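Local structure of chitinase (Paenibacillus sp. FPU-7, 5GZT) at residues Glu409-Gly414 with Asp465-Thr470; Ile479-Tyr484 with Ser512-Tyr517. The protein probably hydrolyses beta-1,4 linkages at random within chitin and chitodextrin chains, as an endo-acting chitinase of glycoside hydrolase family 18. One frame throughout, in Å; residues are numbered along the deposited sequence.

How the contacts relate
Both contacts are buried in the same family 18 TIM barrel, their centres about 14 Å apart. Contact 1 joins two loops, the one leaving strand 403-407 and the one running into helix 469-472; there a small polar serine sits among backbone, valine and tyrosine edge. Contact 2 packs strand 478-481 against helix 510-519, and its chemistry is methyl groups and a ring face. Helix 469-472 and strand 478-481 follow each other in the chain, and the two contacts also meet in space: Tyr410 CE1 lies 3.6 Å from Met482 CE, and Leu469 CD2 lies 3.8 Å from Tyr517 CE2.

Contact 1: residues Glu409-Gly414 with Asp465-Thr470; sequences EYPVYG and DSVELT
Ser466 pushes into the bend made by Pro411, Val412 and Tyr413, and the small side chain meets all three. Ser466 CB lies 3.6 Å from Pro411 O, the carbonyl oxygen that also accepts the backbone N-H of Tyr413 and so closes a classic gamma turn centred on Val412. With OG anti to its own carbonyl carbon (chi1 -61°), the serine hydroxyl comes up to the edge of the Tyr413 ring, near the ring plane, with Ser466 OG 3.4 Å from Tyr413 CD1. That oxygen is not left to the ring alone, since it is hydrogen-bonded to Thr462 O. Val412 closes on the same residue through one branch, Val412 CG2 lying 3.7 Å from Ser466 O. Beside this, the Pro411 ring offers CG to one branch of Val467, with Pro411 CG 3.9 Å from Val467 CG1, a purely apolar touch. The bend follows a cis peptide between Glu409 and Tyr410, and Glu409 closes the DxxDxDxE signature of family 18. The contact thus ties the loop after strand 403-407 to the loop leading into helix 469-472. Helix 461-464 packs on Pro411 and Tyr413, while helix 425-447 touches Pro411, Val412 and Val467.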
ATOM      1  N   GLU B 409      10.479  16.989  -5.881  1.00 33.67           N
ATOM      2  CA  GLU B 409      10.158  17.823  -4.730  1.00 30.02           C
ATOM      3  C   GLU B 409      10.828  19.170  -4.853  1.00 32.17           C
ATOM      4  O   GLU B 409      11.837  19.420  -4.259  1.00 32.74           O
ATOM      5  CB  GLU B 409      10.472  17.080  -3.394  1.00 33.21           C
ATOM      6  CG  GLU B 409       9.878  15.655  -3.329  1.00 32.73           C
ATOM      7  CD  GLU B 409       9.905  15.000  -1.934  1.00 30.12           C
ATOM      8  OE1 GLU B 409      10.142  15.716  -0.970  1.00 29.63           O
ATOM      9  OE2 GLU B 409       9.663  13.775  -1.816  1.00 29.41           O
ATOM     10  N   TYR B 410      10.264  20.104  -5.606  1.00 36.52           N
ATOM     11  CA  TYR B 410       9.019  20.004  -6.376  1.00 38.18           C
ATOM     12  C   TYR B 410       9.148  20.917  -7.652  1.00 40.95           C
ATOM     13  O   TYR B 410       9.845  21.947  -7.623  1.00 37.98           O
ATOM     14  CB  TYR B 410       7.829  20.531  -5.546  1.00 39.55           C
ATOM     15  CG  TYR B 410       7.701  19.973  -4.122  1.00 39.41           C
ATOM     16  CD1 TYR B 410       6.988  18.798  -3.870  1.00 40.94           C
ATOM     17  CD2 TYR B 410       8.294  20.636  -3.048  1.00 43.06           C
ATOM     18  CE1 TYR B 410       6.867  18.292  -2.574  1.00 42.03           C
ATOM     19  CE2 TYR B 410       8.177  20.155  -1.756  1.00 45.65           C
ATOM     20  CZ  TYR B 410       7.458  18.982  -1.524  1.00 45.68           C
ATOM     21  OH  TYR B 410       7.373  18.508  -0.236  1.00 44.99           O
ATOM     22  N   PRO B 411       8.406  20.604  -8.715  1.00 36.31           N
ATOM     23  CA  PRO B 411       8.328  21.491  -9.902  1.00 37.55           C
ATOM     24  C   PRO B 411       8.179  22.972  -9.575  1.00 37.26           C
ATOM     25  O   PRO B 411       7.449  23.335  -8.669  1.00 37.89           O
ATOM     26  CB  PRO B 411       7.094  20.971 -10.642  1.00 34.26           C
ATOM     27  CG  PRO B 411       7.093  19.550 -10.313  1.00 35.92           C
ATOM     28  CD  PRO B 411       7.528  19.450  -8.865  1.00 33.15           C
ATOM     29  N   VAL B 412       8.942  23.816 -10.289  1.00 37.72           N
ATOM     30  CA  VAL B 412       8.699  25.255 -10.405  1.00 35.64           C
ATOM     31  C   VAL B 412       9.338  26.013  -9.275  1.00 41.36           C
ATOM     32  O   VAL B 412      10.263  26.807  -9.496  1.00 37.95           O
ATOM     33  CB  VAL B 412       7.212  25.675 -10.553  1.00 38.10           C
ATOM     34  CG1 VAL B 412       7.094  27.188 -10.636  1.00 42.81           C
ATOM     35  CG2 VAL B 412       6.586  25.050 -11.785  1.00 37.95           C
ATOM     36  N   TYR B 413       8.870  25.746  -8.062  1.00 40.55           N
ATOM     37  CA  TYR B 413       9.395  26.417  -6.876  1.00 38.64           C
ATOM     38  C   TYR B 413      10.607  25.661  -6.248  1.00 36.33           C
ATOM     39  O   TYR B 413      11.358  26.221  -5.466  1.00 37.15           O
ATOM     40  CB  TYR B 413       8.252  26.723  -5.879  1.00 44.70           C
ATOM     41  CG  TYR B 413       7.504  25.523  -5.244  1.00 47.50           C
ATOM     42  CD1 TYR B 413       6.569  24.791  -5.966  1.00 46.77           C
ATOM     43  CD2 TYR B 413       7.701  25.182  -3.904  1.00 46.49           C
ATOM     44  CE1 TYR B 413       5.876  23.742  -5.392  1.00 50.23           C
ATOM     45  CE2 TYR B 413       7.015  24.125  -3.325  1.00 49.99           C
ATOM     46  CZ  TYR B 413       6.099  23.413  -4.068  1.00 47.97           C
ATOM     47  OH  TYR B 413       5.421  22.363  -3.515  1.00 45.79           O
ATOM     48  N   GLY B 414      10.815  24.413  -6.634  1.00 40.14           N
ATOM     49  CA  GLY B 414      11.940  23.593  -6.136  1.00 43.44           C
ATOM     50  C   GLY B 414      12.025  23.545  -4.611  1.00 45.45           C
ATOM     51  O   GLY B 414      13.124  23.546  -4.061  1.00 40.56           O
ATOM     52  N   ASP B 465      -0.784  24.261  -7.979  1.00 35.07           N
ATOM     53  CA  ASP B 465      -0.531  25.406  -8.868  1.00 39.42           C
ATOM     54  C   ASP B 465       0.700  25.231  -9.754  1.00 46.25           C
ATOM     55  O   ASP B 465       0.838  25.964 -10.713  1.00 47.08           O
ATOM     56  CB  ASP B 465      -0.300  26.673  -8.046  1.00 36.10           C
ATOM     57  CG  ASP B 465      -1.590  27.298  -7.518  1.00 35.34           C
ATOM     58  OD1 ASP B 465      -2.722  26.945  -7.905  1.00 38.31           O
ATOM     59  OD2 ASP B 465      -1.447  28.208  -6.710  1.00 34.36           O
ATOM     60  N   SER B 466       1.579  24.275  -9.435  1.00 42.10           N
ATOM     61  CA  SER B 466       2.837  24.070 -10.127  1.00 36.86           C
ATOM     62  C   SER B 466       2.808  22.875 -11.059  1.00 36.38           C
ATOM     63  O   SER B 466       3.795  22.622 -11.758  1.00 37.60           O
ATOM     64  CB  SER B 466       3.964  23.887  -9.098  1.00 32.96           C
ATOM     65  OG  SER B 466       4.088  25.048  -8.274  1.00 31.69           O
ATOM     66  N   VAL B 467       1.695  22.154 -11.107  1.00 31.09           N
ATOM     67  CA  VAL B 467       1.600  20.981 -11.953  1.00 33.46           C
ATOM     68  C   VAL B 467       0.225  20.978 -12.625  1.00 30.68           C
ATOM     69  O   VAL B 467      -0.656  21.781 -12.268  1.00 37.61           O
ATOM     70  CB  VAL B 467       1.830  19.637 -11.187  1.00 38.40           C
ATOM     71  CG1 VAL B 467       3.159  19.611 -10.431  1.00 39.60           C
ATOM     72  CG2 VAL B 467       0.709  19.389 -10.198  1.00 41.29           C
ATOM     73  N   GLU B 468       0.090  20.081 -13.598  1.00 31.10           N
ATOM     74  CA  GLU B 468      -1.087  20.007 -14.507  1.00 36.67           C
ATOM     75  C   GLU B 468      -1.897  18.771 -14.211  1.00 34.72           C
ATOM     76  O   GLU B 468      -1.818  17.735 -14.906  1.00 36.53           O
ATOM     77  CB  GLU B 468      -0.650  20.083 -16.003  1.00 37.52           C
ATOM     78  CG  GLU B 468       0.155  21.358 -16.341  1.00 41.80           C
ATOM     79  CD  GLU B 468       0.589  21.484 -17.829  1.00 41.36           C
ATOM     80  OE1 GLU B 468       1.121  20.512 -18.426  1.00 44.24           O
ATOM     81  OE2 GLU B 468       0.389  22.594 -18.365  1.00 42.21           O
ATOM     82  N   LEU B 469      -2.687  18.869 -13.136  1.00 40.41           N
ATOM     83  CA  LEU B 469      -3.265  17.668 -12.549  1.00 36.82           C
ATOM     84  C   LEU B 469      -4.159  16.947 -13.522  1.00 37.17           C
ATOM     85  O   LEU B 469      -4.071  15.703 -13.696  1.00 37.25           O
ATOM     86  CB  LEU B 469      -4.010  17.981 -11.223  1.00 36.58           C
ATOM     87  CG  LEU B 469      -3.132  18.482 -10.083  1.00 38.66           C
ATOM     88  CD1 LEU B 469      -3.992  19.061  -8.986  1.00 43.32           C
ATOM     89  CD2 LEU B 469      -2.289  17.342  -9.554  1.00 37.23           C
ATOM     90  N   THR B 470      -5.028  17.721 -14.168  1.00 38.89           N
ATOM     91  CA  THR B 470      -5.979  17.150 -15.112  1.00 35.10           C
ATOM     92  C   THR B 470      -5.180  16.562 -16.259  1.00 36.51           C
ATOM     93  O   THR B 470      -5.481  15.452 -16.730  1.00 35.01           O
ATOM     94  CB  THR B 470      -6.989  18.237 -15.587  1.00 40.92           C
ATOM     95  OG1 THR B 470      -7.937  18.505 -14.527  1.00 41.10           O
ATOM     96  CG2 THR B 470      -7.744  17.764 -16.845  1.00 40.73           C
TER

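Contact 2: residues Ile479-Tyr484 with Ser512-Tyr517; sequences INLMTY and STVKLY
This is strand-to-helix packing in the wall of the TIM barrel: Ile479, Leu481 and Thr483, on strand 478-481 and the turn after it, meet Thr513, Val514 and Tyr517 of helix 510-519. The strand and helix segments run roughly antiparallel, at 148°, their axes 10.9 Å apart at closest. Leu481 CD2 sits almost exactly over the middle of the Tyr517 ring, 3.4 Å from its centroid and 4° off the normal, a CH-pi contact. The other methyl, Leu481 CD1, meets the helix one turn earlier, 3.9 Å from Val514 CG2. Ile479 CG2 approaches the tyrosine ring obliquely. Further along, Thr483 CG2 lies 3.6 Å from Thr513 CB; chi1 of 48° sets this methyl anti to the Thr483 carbonyl carbon, facing the helix, while Thr483 OG1 is hydrogen-bonded to Gly530 O. Thr513 OG1 is separately hydrogen-bonded to Ser509 O, one turn back, and Tyr517 OH to Gly458 O, just past strand 452-457. Tyr517 cut back to alanine would probably open a gap over Leu481 CD2 and leave Gly458 O without this mate. The hydroxyls are thus satisfied elsewhere, and what joins the strand and its following turn to the helix is methyl packing and one CH-pi contact.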
ATOM      1  N   ILE B 479      -1.915   8.995  -7.600  1.00 31.86           N
ATOM      2  CA  ILE B 479      -1.111   9.990  -6.943  1.00 29.33           C
ATOM      3  C   ILE B 479      -1.001   9.616  -5.439  1.00 31.41           C
ATOM      4  O   ILE B 479      -2.009   9.452  -4.732  1.00 24.72           O
ATOM      5  CB  ILE B 479      -1.699  11.383  -7.128  1.00 31.19           C
ATOM      6  CG1 ILE B 479      -1.753  11.740  -8.641  1.00 30.14           C
ATOM      7  CG2 ILE B 479      -0.850  12.405  -6.404  1.00 32.35           C
ATOM      8  CD1 ILE B 479      -2.484  13.010  -8.919  1.00 29.57           C
ATOM      9  N   ASN B 480       0.241   9.470  -4.989  1.00 27.08           N
ATOM     10  CA  ASN B 480       0.586   9.360  -3.551  1.00 28.05           C
ATOM     11  C   ASN B 480       0.661  10.707  -2.846  1.00 25.98           C
ATOM     12  O   ASN B 480       1.634  11.447  -3.030  1.00 24.99           O
ATOM     13  CB  ASN B 480       1.910   8.665  -3.406  1.00 28.20           C
ATOM     14  CG  ASN B 480       1.908   7.316  -4.028  1.00 24.93           C
ATOM     15  OD1 ASN B 480       2.601   7.092  -5.013  1.00 33.21           O
ATOM     16  ND2 ASN B 480       1.174   6.390  -3.451  1.00 24.70           N
ATOM     17  N   LEU B 481      -0.360  11.058  -2.065  1.00 22.21           N
ATOM     18  CA  LEU B 481      -0.402  12.372  -1.452  1.00 22.06           C
ATOM     19  C   LEU B 481       0.417  12.449  -0.177  1.00 22.84           C
ATOM     20  O   LEU B 481       0.180  11.699   0.764  1.00 24.99           O
ATOM     21  CB  LEU B 481      -1.818  12.799  -1.140  1.00 23.28           C
ATOM     22  CG  LEU B 481      -2.852  12.939  -2.242  1.00 23.21           C
ATOM     23  CD1 LEU B 481      -4.253  13.097  -1.604  1.00 23.00           C
ATOM     24  CD2 LEU B 481      -2.465  14.166  -3.072  1.00 24.01           C
ATOM     25  N   MET B 482       1.334  13.387  -0.148  1.00 23.34           N
ATOM     26  CA  MET B 482       2.235  13.609   0.957  1.00 24.46           C
ATOM     27  C   MET B 482       1.551  14.425   2.034  1.00 19.69           C
ATOM     28  O   MET B 482       1.920  15.545   2.323  1.00 19.67           O
ATOM     29  CB  MET B 482       3.544  14.232   0.468  1.00 25.71           C
ATOM     30  CG  MET B 482       4.364  13.181  -0.279  1.00 28.60           C
ATOM     31  SD  MET B 482       6.075  13.663  -0.688  1.00 35.09           S
ATOM     32  CE  MET B 482       5.709  14.988  -1.773  1.00 25.02           C
ATOM     33  N   THR B 483       0.536  13.791   2.623  1.00 19.08           N
ATOM     34  CA  THR B 483      -0.262  14.396   3.650  1.00 18.34           C
ATOM     35  C   THR B 483       0.440  14.241   5.046  1.00 19.41           C
ATOM     36  O   THR B 483      -0.180  13.743   6.004  1.00 19.07           O
ATOM     37  CB  THR B 483      -1.686  13.821   3.656  1.00 17.79           C
ATOM     38  OG1 THR B 483      -1.639  12.395   3.606  1.00 15.62           O
ATOM     39  CG2 THR B 483      -2.517  14.436   2.451  1.00 20.26           C
ATOM     40  N   TYR B 484       1.661  14.776   5.140  1.00 17.06           N
ATOM     41  CA  TYR B 484       2.469  14.798   6.348  1.00 20.59           C
ATOM     42  C   TYR B 484       3.434  15.939   6.180  1.00 23.06           C
ATOM     43  O   TYR B 484       3.429  16.586   5.113  1.00 21.85           O
ATOM     44  CB  TYR B 484       3.147  13.456   6.568  1.00 22.35           C
ATOM     45  CG  TYR B 484       3.810  12.801   5.384  1.00 22.99           C
ATOM     46  CD1 TYR B 484       4.955  13.337   4.818  1.00 22.43           C
ATOM     47  CD2 TYR B 484       3.307  11.613   4.851  1.00 23.82           C
ATOM     48  CE1 TYR B 484       5.591  12.709   3.777  1.00 24.36           C
ATOM     49  CE2 TYR B 484       3.922  10.986   3.787  1.00 25.83           C
ATOM     50  CZ  TYR B 484       5.063  11.522   3.250  1.00 27.25           C
ATOM     51  OH  TYR B 484       5.698  10.882   2.190  1.00 32.15           O
ATOM     52  N   SER B 512      -8.323  18.371   4.085  1.00 18.26           N
ATOM     53  CA  SER B 512      -8.072  19.573   3.289  1.00 21.89           C
ATOM     54  C   SER B 512      -7.346  19.252   2.004  1.00 26.39           C
ATOM     55  O   SER B 512      -7.703  19.815   0.964  1.00 24.01           O
ATOM     56  CB  SER B 512      -7.389  20.692   4.081  1.00 21.53           C
ATOM     57  OG  SER B 512      -5.997  20.424   4.310  1.00 24.60           O
ATOM     58  N   THR B 513      -6.393  18.322   2.040  1.00 22.30           N
ATOM     59  CA  THR B 513      -5.644  17.972   0.854  1.00 21.97           C
ATOM     60  C   THR B 513      -6.445  17.196  -0.170  1.00 24.65           C
ATOM     61  O   THR B 513      -6.387  17.467  -1.398  1.00 23.91           O
ATOM     62  CB  THR B 513      -4.362  17.204   1.211  1.00 20.83           C
ATOM     63  OG1 THR B 513      -3.633  17.999   2.156  1.00 19.85           O
ATOM     64  CG2 THR B 513      -3.487  16.992   0.026  1.00 23.81           C
ATOM     65  N   VAL B 514      -7.172  16.205   0.292  1.00 22.09           N
ATOM     66  CA  VAL B 514      -7.963  15.405  -0.562  1.00 22.74           C
ATOM     67  C   VAL B 514      -9.035  16.292  -1.215  1.00 24.61           C
ATOM     68  O   VAL B 514      -9.308  16.116  -2.405  1.00 24.52           O
ATOM     69  CB  VAL B 514      -8.610  14.235   0.169  1.00 24.18           C
ATOM     70  CG1 VAL B 514      -9.687  13.577  -0.686  1.00 23.17           C
ATOM     71  CG2 VAL B 514      -7.525  13.191   0.583  1.00 23.26           C
ATOM     72  N   LYS B 515      -9.555  17.277  -0.481  1.00 22.57           N
ATOM     73  CA  LYS B 515     -10.597  18.153  -1.004  1.00 26.00           C
ATOM     74  C   LYS B 515      -9.949  19.043  -2.109  1.00 29.99           C
ATOM     75  O   LYS B 515     -10.576  19.276  -3.115  1.00 27.89           O
ATOM     76  CB  LYS B 515     -11.209  18.993   0.074  1.00 25.66           C
ATOM     77  CG  LYS B 515     -12.210  18.232   0.909  1.00 24.68           C
ATOM     78  CD  LYS B 515     -12.632  19.085   2.127  1.00 23.12           C
ATOM     79  CE  LYS B 515     -13.722  18.347   2.847  1.00 22.94           C
ATOM     80  NZ  LYS B 515     -14.132  18.754   4.206  1.00 23.29           N
ATOM     81  N   LEU B 516      -8.716  19.498  -1.902  1.00 28.63           N
ATOM     82  CA  LEU B 516      -8.000  20.282  -2.888  1.00 28.64           C
ATOM     83  C   LEU B 516      -7.790  19.500  -4.168  1.00 30.44           C
ATOM     84  O   LEU B 516      -8.064  20.004  -5.271  1.00 35.36           O
ATOM     85  CB  LEU B 516      -6.675  20.834  -2.353  1.00 27.83           C
ATOM     86  CG  LEU B 516      -5.658  21.439  -3.328  1.00 29.94           C
ATOM     87  CD1 LEU B 516      -6.106  22.858  -3.809  1.00 29.90           C
ATOM     88  CD2 LEU B 516      -4.305  21.519  -2.649  1.00 31.46           C
ATOM     89  N   TYR B 517      -7.359  18.273  -4.046  1.00 25.22           N
ATOM     90  CA  TYR B 517      -7.108  17.441  -5.183  1.00 29.68           C
ATOM     91  C   TYR B 517      -8.417  17.100  -5.933  1.00 36.10           C
ATOM     92  O   TYR B 517      -8.478  17.270  -7.184  1.00 31.17           O
ATOM     93  CB  TYR B 517      -6.281  16.187  -4.843  1.00 26.10           C
ATOM     94  CG  TYR B 517      -4.809  16.461  -4.824  1.00 26.22           C
ATOM     95  CD1 TYR B 517      -4.235  17.244  -3.827  1.00 28.64           C
ATOM     96  CD2 TYR B 517      -3.992  16.029  -5.866  1.00 28.54           C
ATOM     97  CE1 TYR B 517      -2.912  17.619  -3.875  1.00 26.30           C
ATOM     98  CE2 TYR B 517      -2.686  16.385  -5.906  1.00 26.92           C
ATOM     99  CZ  TYR B 517      -2.144  17.162  -4.914  1.00 29.23           C
ATOM    100  OH  TYR B 517      -0.769  17.436  -4.970  1.00 29.74           O
TER